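Local coordinates for protein AGR_L_2016p (Agrobacterium tumefaciens, PDB 2GVH) that probably hydrolyses the thioester bond of acyl-CoA molecules, as a double hotdog-fold thioesterase that assembles from three copies of its chain, at residues V166-A171 with A215-G219; T64-P70 with E245-G250. One frame throughout, in Å; residues are numbered along the deposited sequence.

In the fold
Both contacts lie near the periphery of a chain built from two hotdog units, each a five-stranded antiparallel sheet with a long helix, and both are only partly buried. Contact 1 stays within the second unit: it packs the turn after strand 160-165 against the loop leading into strand 220-231, and no hydrogen bond crosses it. Contact 2 joins the two units, bringing the end of helix 49-67 to the turn after strand 235-246 through a network of salt bridges. Their centres are about 16 Å apart, and Gly219 O packs on Leu247 CB at 4.0 Å. Asp169 of contact 1 binds sodium, and neighbouring subunits pack on Phe167, Pro168 and, in contact 2, Pro70.

Contact 1. Residues V166-A171 with A215-G219; sequences VFPDQA and AIEIG. With NA (sodium ion), chain D.
In the second hotdog unit, the short 3-10 turn that follows edge strand 160-165 packs on the loop entering strand 220-231, with Val166 and Ile218 at the centre of the contact. Ile218 does most of the reaching: with CG1 anti to the backbone N (chi1 -169°), its CD1 is carried onto the backbone of the turn. There the methyl lies 3.4 Å from Val166 O and 3.5 Å from Pro168 N; the same methyl also touches Pro168 CD and Ala171 CB, each 4.2 Å from Ile218 CD1. The proline ring and the isoleucine chain run at about a right angle. Val166 faces the opposing loop with both branches, CG1 4.1 Å from Ile218 CD1 and CG2 3.7 Å from Ile216 CG2, and Met177 and Val222 add to the apolar surroundings of Val166 and Ile216.

The turn is braced from within. Gln170 folds its side chain back so that OE1 accepts the backbone N-H of Phe167 at 2.8 Å, nearly straight at 173° and in the carbonyl plane. On the far side of the turn, Asp169 points away from the loop and binds sodium through OD2 at 2.2 Å; Asp169 of the second and of the third subunit bind the same ion. Three carboxylates around one cation would be expected to have their mutual repulsion eased by it. The chemistry is thus divided: apolar groups make up the meeting of the two segments, with backbone bonds from Val166 to Glu220 and from Gln170 to Phe178 also fastening the turn to its unit, while Asp169 meets the metal between subunits.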
ATOM      1  N   VAL B 166      -0.111   2.026 -12.915  1.00 64.49           N
ATOM      2  CA  VAL B 166       1.186   1.923 -12.265  1.00 61.78           C
ATOM      3  C   VAL B 166       1.256   2.939 -11.110  1.00 64.19           C
ATOM      4  O   VAL B 166       1.145   4.146 -11.315  1.00 63.91           O
ATOM      5  CB  VAL B 166       2.358   2.124 -13.283  1.00 60.91           C
ATOM      6  CG1 VAL B 166       3.737   2.107 -12.593  1.00 60.14           C
ATOM      7  CG2 VAL B 166       2.348   1.053 -14.347  1.00 59.58           C
ATOM      8  N   PHE B 167       1.409   2.447  -9.890  1.00 66.89           N
ATOM      9  CA  PHE B 167       1.391   3.326  -8.711  1.00 68.67           C
ATOM     10  C   PHE B 167       2.804   3.746  -8.353  1.00 69.79           C
ATOM     11  O   PHE B 167       3.751   2.992  -8.588  1.00 70.80           O
ATOM     12  CB  PHE B 167       0.777   2.611  -7.503  1.00 70.14           C
ATOM     13  CG  PHE B 167      -0.682   2.296  -7.653  1.00 75.75           C
ATOM     14  CD1 PHE B 167      -1.651   3.312  -7.612  1.00 79.97           C
ATOM     15  CD2 PHE B 167      -1.093   0.976  -7.849  1.00 80.11           C
ATOM     16  CE1 PHE B 167      -3.011   3.012  -7.751  1.00 82.83           C
ATOM     17  CE2 PHE B 167      -2.436   0.662  -8.003  1.00 80.16           C
ATOM     18  CZ  PHE B 167      -3.405   1.683  -7.943  1.00 84.78           C
ATOM     19  N   PRO B 168       2.959   4.933  -7.741  1.00 71.02           N
ATOM     20  CA  PRO B 168       4.291   5.380  -7.260  1.00 70.10           C
ATOM     21  C   PRO B 168       5.029   4.299  -6.440  1.00 69.96           C
ATOM     22  O   PRO B 168       6.217   4.095  -6.635  1.00 70.56           O
ATOM     23  CB  PRO B 168       3.953   6.566  -6.356  1.00 69.14           C
ATOM     24  CG  PRO B 168       2.637   7.071  -6.873  1.00 72.18           C
ATOM     25  CD  PRO B 168       1.886   5.911  -7.450  1.00 68.43           C
ATOM     26  N   ASP B 169       4.332   3.592  -5.557  1.00 70.22           N
ATOM     27  CA  ASP B 169       4.997   2.549  -4.764  1.00 72.42           C
ATOM     28  C   ASP B 169       5.575   1.436  -5.602  1.00 72.58           C
ATOM     29  O   ASP B 169       6.501   0.773  -5.186  1.00 74.10           O
ATOM     30  CB  ASP B 169       4.092   1.948  -3.680  1.00 74.07           C
ATOM     31  CG  ASP B 169       3.969   2.854  -2.428  1.00 81.65           C
ATOM     32  OD1 ASP B 169       4.608   3.931  -2.344  1.00 72.89           O
ATOM     33  OD2 ASP B 169       3.190   2.497  -1.518  1.00 91.72           O
ATOM     34  N   GLN B 170       5.041   1.226  -6.793  1.00 71.63           N
ATOM     35  CA  GLN B 170       5.584   0.206  -7.649  1.00 68.65           C
ATOM     36  C   GLN B 170       6.739   0.696  -8.555  1.00 67.92           C
ATOM     37  O   GLN B 170       7.291  -0.102  -9.342  1.00 67.98           O
ATOM     38  CB  GLN B 170       4.499  -0.341  -8.532  1.00 67.76           C
ATOM     39  CG  GLN B 170       3.323  -0.855  -7.829  1.00 67.38           C
ATOM     40  CD  GLN B 170       2.251  -1.169  -8.799  1.00 67.15           C
ATOM     41  OE1 GLN B 170       1.635  -0.261  -9.406  1.00 72.16           O
ATOM     42  NE2 GLN B 170       2.024  -2.428  -8.999  1.00 67.44           N
ATOM     43  N   ALA B 171       7.080   1.986  -8.462  1.00 64.32           N
ATOM     44  CA  ALA B 171       8.144   2.540  -9.295  1.00 66.18           C
ATOM     45  C   ALA B 171       9.371   2.990  -8.476  1.00 68.51           C
ATOM     46  O   ALA B 171       9.259   3.352  -7.291  1.00 71.75           O
ATOM     47  CB  ALA B 171       7.623   3.681 -10.208  1.00 63.32           C
ATOM     48  N   ALA B 215      11.123  -0.786 -20.395  1.00 74.58           N
ATOM     49  CA  ALA B 215      10.742  -0.511 -19.028  1.00 74.18           C
ATOM     50  C   ALA B 215       9.414   0.230 -19.056  1.00 73.89           C
ATOM     51  O   ALA B 215       9.125   0.986 -20.008  1.00 74.35           O
ATOM     52  CB  ALA B 215      11.815   0.298 -18.330  1.00 73.80           C
ATOM     53  N   ILE B 216       8.617  -0.018 -18.018  1.00 72.51           N
ATOM     54  CA  ILE B 216       7.286   0.571 -17.853  1.00 72.38           C
ATOM     55  C   ILE B 216       7.376   1.809 -16.982  1.00 73.10           C
ATOM     56  O   ILE B 216       7.979   1.758 -15.916  1.00 71.61           O
ATOM     57  CB  ILE B 216       6.316  -0.443 -17.179  1.00 72.20           C
ATOM     58  CG1 ILE B 216       6.108  -1.624 -18.115  1.00 70.11           C
ATOM     59  CG2 ILE B 216       4.959   0.199 -16.863  1.00 67.91           C
ATOM     60  CD1 ILE B 216       5.703  -2.856 -17.421  1.00 68.47           C
ATOM     61  N   GLU B 217       6.740   2.894 -17.435  1.00 75.62           N
ATOM     62  CA  GLU B 217       6.768   4.164 -16.727  1.00 78.35           C
ATOM     63  C   GLU B 217       5.532   4.516 -15.901  1.00 80.10           C
ATOM     64  O   GLU B 217       4.440   4.015 -16.126  1.00 79.14           O
ATOM     65  CB  GLU B 217       7.125   5.286 -17.691  1.00 79.28           C
ATOM     66  CG  GLU B 217       8.637   5.417 -17.825  1.00 86.56           C
ATOM     67  CD  GLU B 217       9.073   5.917 -19.170  1.00 96.17           C
ATOM     68  OE1 GLU B 217       8.479   6.913 -19.652  1.00101.02           O
ATOM     69  OE2 GLU B 217      10.025   5.322 -19.729  1.00 95.84           O
ATOM     70  N   ILE B 218       5.750   5.381 -14.919  1.00 83.15           N
ATOM     71  CA  ILE B 218       4.751   5.790 -13.934  1.00 84.54           C
ATOM     72  C   ILE B 218       3.413   6.319 -14.512  1.00 84.84           C
ATOM     73  O   ILE B 218       2.339   5.996 -13.979  1.00 86.71           O
ATOM     74  CB  ILE B 218       5.396   6.792 -12.899  1.00 85.68           C
ATOM     75  CG1 ILE B 218       4.485   7.052 -11.698  1.00 84.86           C
ATOM     76  CG2 ILE B 218       5.829   8.105 -13.580  1.00 88.10           C
ATOM     77  CD1 ILE B 218       4.120   5.841 -10.964  1.00 87.41           C
ATOM     78  N   GLY B 219       3.462   7.098 -15.592  1.00 82.59           N
ATOM     79  CA  GLY B 219       2.227   7.632 -16.195  1.00 80.98           C
ATOM     80  C   GLY B 219       1.482   6.667 -17.118  1.00 80.79           C
ATOM     81  O   GLY B 219       0.759   7.094 -18.054  1.00 80.55           O
TER
HETATM   82 NA    NA D 277       1.134   2.129  -0.787  1.00 81.38          NA

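Contact 2. Residues T64-P70 with E245-G250; sequences TRFGRTP and ENLLTG
Arg65 in the last turn of helix 49-67 of the first hotdog unit, and Arg68 just beyond it, converge on Glu245 at the end of strand 235-246 of the second, so this salt-bridge network ties the two halves of the double hotdog together. The glutamate is extended, with CG anti to the backbone N (chi1 180°), which projects its buried carboxylate toward the helix. Arg65 comes side-on: NE donates to Glu245 OE2 at 2.9 Å on the syn side, and NH2 to OE1 from above the carboxylate plane, the two flat groups being turned 32° apart. Arg68 approaches end-on, with NH2 2.8 Å from Glu245 OE2 and NH1 making a longer, more bent bond to the same oxygen on its anti side. OE2 therefore takes three N-H groups, and the concentrated positive charge should favour the ionised carboxylate. Arg252 and Glu223 extend the network, pairing with Glu245 OE1 and Arg65 NH2.

The Arg68 guanidinium is tightly enclosed, with Arg65 CA over one face and Gly250 CA over the opposite face, 3.3 Å above its plane; the positive phi of Gly250 is one that glycine accommodates. Arg68 NH1 also donates to Leu247 O at 2.7 Å, standing above the carbonyl plane, 44° out of it. Beside this, buried Thr64 CG2 meets Leu247 CB at 4.0 Å.

The other end of the contact is looser. The 245-250 turn is steadied there by an Asx motif, Asn246 OD1 accepting from Thr249 N. Leu248, itself exposed, sends CD2 over the backbone of Thr69, 3.6 Å from its carbonyl carbon, and the same methyl lies 4.2 Å from Pro70 CD.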
ATOM      1  N   THR B  64      -9.987   8.132 -19.698  1.00 62.34           N
ATOM      2  CA  THR B  64      -8.714   8.666 -20.156  1.00 63.19           C
ATOM      3  C   THR B  64      -8.321   8.046 -21.492  1.00 63.99           C
ATOM      4  O   THR B  64      -7.763   8.702 -22.356  1.00 65.67           O
ATOM      5  CB  THR B  64      -7.615   8.477 -19.130  1.00 64.06           C
ATOM      6  OG1 THR B  64      -8.097   8.837 -17.818  1.00 66.98           O
ATOM      7  CG2 THR B  64      -6.430   9.360 -19.504  1.00 63.45           C
ATOM      8  N   ARG B  65      -8.650   6.778 -21.665  1.00 65.28           N
ATOM      9  CA  ARG B  65      -8.366   6.078 -22.901  1.00 65.69           C
ATOM     10  C   ARG B  65      -9.210   6.648 -24.001  1.00 66.35           C
ATOM     11  O   ARG B  65      -8.828   6.619 -25.159  1.00 67.12           O
ATOM     12  CB  ARG B  65      -8.728   4.607 -22.786  1.00 65.71           C
ATOM     13  CG  ARG B  65      -7.648   3.709 -22.245  1.00 68.60           C
ATOM     14  CD  ARG B  65      -8.114   2.263 -22.337  1.00 69.89           C
ATOM     15  NE  ARG B  65      -7.001   1.361 -22.586  1.00 71.80           N
ATOM     16  CZ  ARG B  65      -7.007   0.047 -22.348  1.00 69.03           C
ATOM     17  NH1 ARG B  65      -8.076  -0.563 -21.852  1.00 63.65           N
ATOM     18  NH2 ARG B  65      -5.917  -0.661 -22.604  1.00 69.65           N
ATOM     19  N   PHE B  66     -10.389   7.118 -23.633  1.00 65.37           N
ATOM     20  CA  PHE B  66     -11.310   7.600 -24.613  1.00 63.98           C
ATOM     21  C   PHE B  66     -10.885   8.975 -25.100  1.00 64.00           C
ATOM     22  O   PHE B  66     -10.759   9.203 -26.313  1.00 63.35           O
ATOM     23  CB  PHE B  66     -12.732   7.664 -24.060  1.00 64.16           C
ATOM     24  CG  PHE B  66     -13.749   8.148 -25.093  1.00 64.00           C
ATOM     25  CD1 PHE B  66     -14.197   7.293 -26.092  1.00 68.98           C
ATOM     26  CD2 PHE B  66     -14.214   9.463 -25.080  1.00 62.22           C
ATOM     27  CE1 PHE B  66     -15.124   7.730 -27.054  1.00 71.17           C
ATOM     28  CE2 PHE B  66     -15.146   9.929 -26.054  1.00 63.68           C
ATOM     29  CZ  PHE B  66     -15.599   9.068 -27.035  1.00 64.12           C
ATOM     30  N   GLY B  67     -10.659   9.886 -24.146  1.00 63.72           N
ATOM     31  CA  GLY B  67     -10.429  11.295 -24.502  1.00 63.48           C
ATOM     32  C   GLY B  67      -8.975  11.689 -24.517  1.00 63.91           C
ATOM     33  O   GLY B  67      -8.659  12.781 -24.923  1.00 61.58           O
ATOM     34  N   ARG B  68      -8.101  10.805 -24.022  1.00 65.47           N
ATOM     35  CA  ARG B  68      -6.661  11.037 -24.029  1.00 65.93           C
ATOM     36  C   ARG B  68      -6.349  12.430 -23.473  1.00 66.28           C
ATOM     37  O   ARG B  68      -5.764  13.279 -24.165  1.00 66.22           O
ATOM     38  CB  ARG B  68      -6.103  10.861 -25.462  1.00 66.19           C
ATOM     39  CG  ARG B  68      -6.266   9.441 -26.083  1.00 68.32           C
ATOM     40  CD  ARG B  68      -5.506   8.393 -25.284  1.00 69.04           C
ATOM     41  NE  ARG B  68      -5.755   7.008 -25.703  1.00 73.60           N
ATOM     42  CZ  ARG B  68      -5.334   5.939 -25.011  1.00 76.11           C
ATOM     43  NH1 ARG B  68      -4.663   6.102 -23.885  1.00 76.68           N
ATOM     44  NH2 ARG B  68      -5.573   4.700 -25.427  1.00 73.39           N
ATOM     45  N   THR B  69      -6.786  12.669 -22.237  1.00 66.76           N
ATOM     46  CA  THR B  69      -6.638  13.971 -21.576  1.00 67.38           C
ATOM     47  C   THR B  69      -6.880  13.738 -20.097  1.00 67.96           C
ATOM     48  O   THR B  69      -7.440  12.722 -19.758  1.00 68.82           O
ATOM     49  CB  THR B  69      -7.646  15.009 -22.149  1.00 68.35           C
ATOM     50  OG1 THR B  69      -7.319  16.322 -21.681  1.00 68.54           O
ATOM     51  CG2 THR B  69      -9.086  14.664 -21.770  1.00 66.51           C
ATOM     52  N   PRO B  70      -6.437  14.646 -19.201  1.00 68.53           N
ATOM     53  CA  PRO B  70      -6.741  14.360 -17.786  1.00 67.70           C
ATOM     54  C   PRO B  70      -8.246  14.444 -17.485  1.00 67.32           C
ATOM     55  O   PRO B  70      -8.952  15.250 -18.092  1.00 69.36           O
ATOM     56  CB  PRO B  70      -5.976  15.447 -17.021  1.00 66.86           C
ATOM     57  CG  PRO B  70      -4.992  16.010 -18.015  1.00 68.47           C
ATOM     58  CD  PRO B  70      -5.654  15.885 -19.350  1.00 69.02           C
ATOM     59  N   GLU B 245       0.672   1.030 -21.848  1.00 67.33           N
ATOM     60  CA  GLU B 245      -0.023   1.995 -22.639  1.00 67.58           C
ATOM     61  C   GLU B 245       0.104   3.325 -21.936  1.00 68.64           C
ATOM     62  O   GLU B 245      -0.116   3.425 -20.719  1.00 68.76           O
ATOM     63  CB  GLU B 245      -1.479   1.596 -22.780  1.00 68.60           C
ATOM     64  CG  GLU B 245      -2.320   2.565 -23.612  1.00 69.74           C
ATOM     65  CD  GLU B 245      -3.732   2.083 -23.737  1.00 71.76           C
ATOM     66  OE1 GLU B 245      -3.924   0.894 -24.066  1.00 73.12           O
ATOM     67  OE2 GLU B 245      -4.648   2.885 -23.501  1.00 73.73           O
ATOM     68  N   ASN B 246       0.485   4.341 -22.706  1.00 70.13           N
ATOM     69  CA  ASN B 246       0.547   5.688 -22.186  1.00 71.22           C
ATOM     70  C   ASN B 246      -0.853   6.242 -22.162  1.00 71.40           C
ATOM     71  O   ASN B 246      -1.517   6.295 -23.201  1.00 70.91           O
ATOM     72  CB  ASN B 246       1.433   6.569 -23.053  1.00 71.90           C
ATOM     73  CG  ASN B 246       1.728   7.900 -22.400  1.00 77.05           C
ATOM     74  OD1 ASN B 246       0.876   8.793 -22.361  1.00 75.61           O
ATOM     75  ND2 ASN B 246       2.942   8.036 -21.867  1.00 76.51           N
ATOM     76  N   LEU B 247      -1.302   6.659 -20.982  1.00 72.63           N
ATOM     77  CA  LEU B 247      -2.674   7.093 -20.820  1.00 73.62           C
ATOM     78  C   LEU B 247      -3.060   8.275 -21.715  1.00 74.27           C
ATOM     79  O   LEU B 247      -4.110   8.264 -22.335  1.00 75.65           O
ATOM     80  CB  LEU B 247      -2.982   7.364 -19.352  1.00 74.57           C
ATOM     81  CG  LEU B 247      -3.475   6.134 -18.561  1.00 76.66           C
ATOM     82  CD1 LEU B 247      -4.054   6.575 -17.225  1.00 76.07           C
ATOM     83  CD2 LEU B 247      -4.515   5.296 -19.334  1.00 78.47           C
ATOM     84  N   LEU B 248      -2.195   9.271 -21.809  1.00 73.59           N
ATOM     85  CA  LEU B 248      -2.546  10.498 -22.492  1.00 72.68           C
ATOM     86  C   LEU B 248      -2.312  10.414 -23.993  1.00 73.28           C
ATOM     87  O   LEU B 248      -3.067  10.980 -24.763  1.00 72.44           O
ATOM     88  CB  LEU B 248      -1.802  11.686 -21.878  1.00 72.60           C
ATOM     89  CG  LEU B 248      -2.081  11.946 -20.390  1.00 70.73           C
ATOM     90  CD1 LEU B 248      -1.097  12.961 -19.774  1.00 66.61           C
ATOM     91  CD2 LEU B 248      -3.522  12.374 -20.175  1.00 65.30           C
ATOM     92  N   THR B 249      -1.272   9.695 -24.404  1.00 74.12           N
ATOM     93  CA  THR B 249      -0.916   9.607 -25.828  1.00 73.59           C
ATOM     94  C   THR B 249      -1.542   8.376 -26.479  1.00 72.56           C
ATOM     95  O   THR B 249      -1.900   8.417 -27.655  1.00 72.98           O
ATOM     96  CB  THR B 249       0.630   9.572 -26.067  1.00 74.69           C
ATOM     97  OG1 THR B 249       1.152   8.264 -25.757  1.00 74.82           O
ATOM     98  CG2 THR B 249       1.357  10.629 -25.209  1.00 74.04           C
ATOM     99  N   GLY B 250      -1.647   7.282 -25.718  1.00 70.80           N
ATOM    100  CA  GLY B 250      -2.183   6.017 -26.242  1.00 69.61           C
ATOM    101  C   GLY B 250      -1.140   5.029 -26.754  1.00 68.12           C
ATOM    102  O   GLY B 250      -1.471   3.971 -27.301  1.00 67.68           O
TER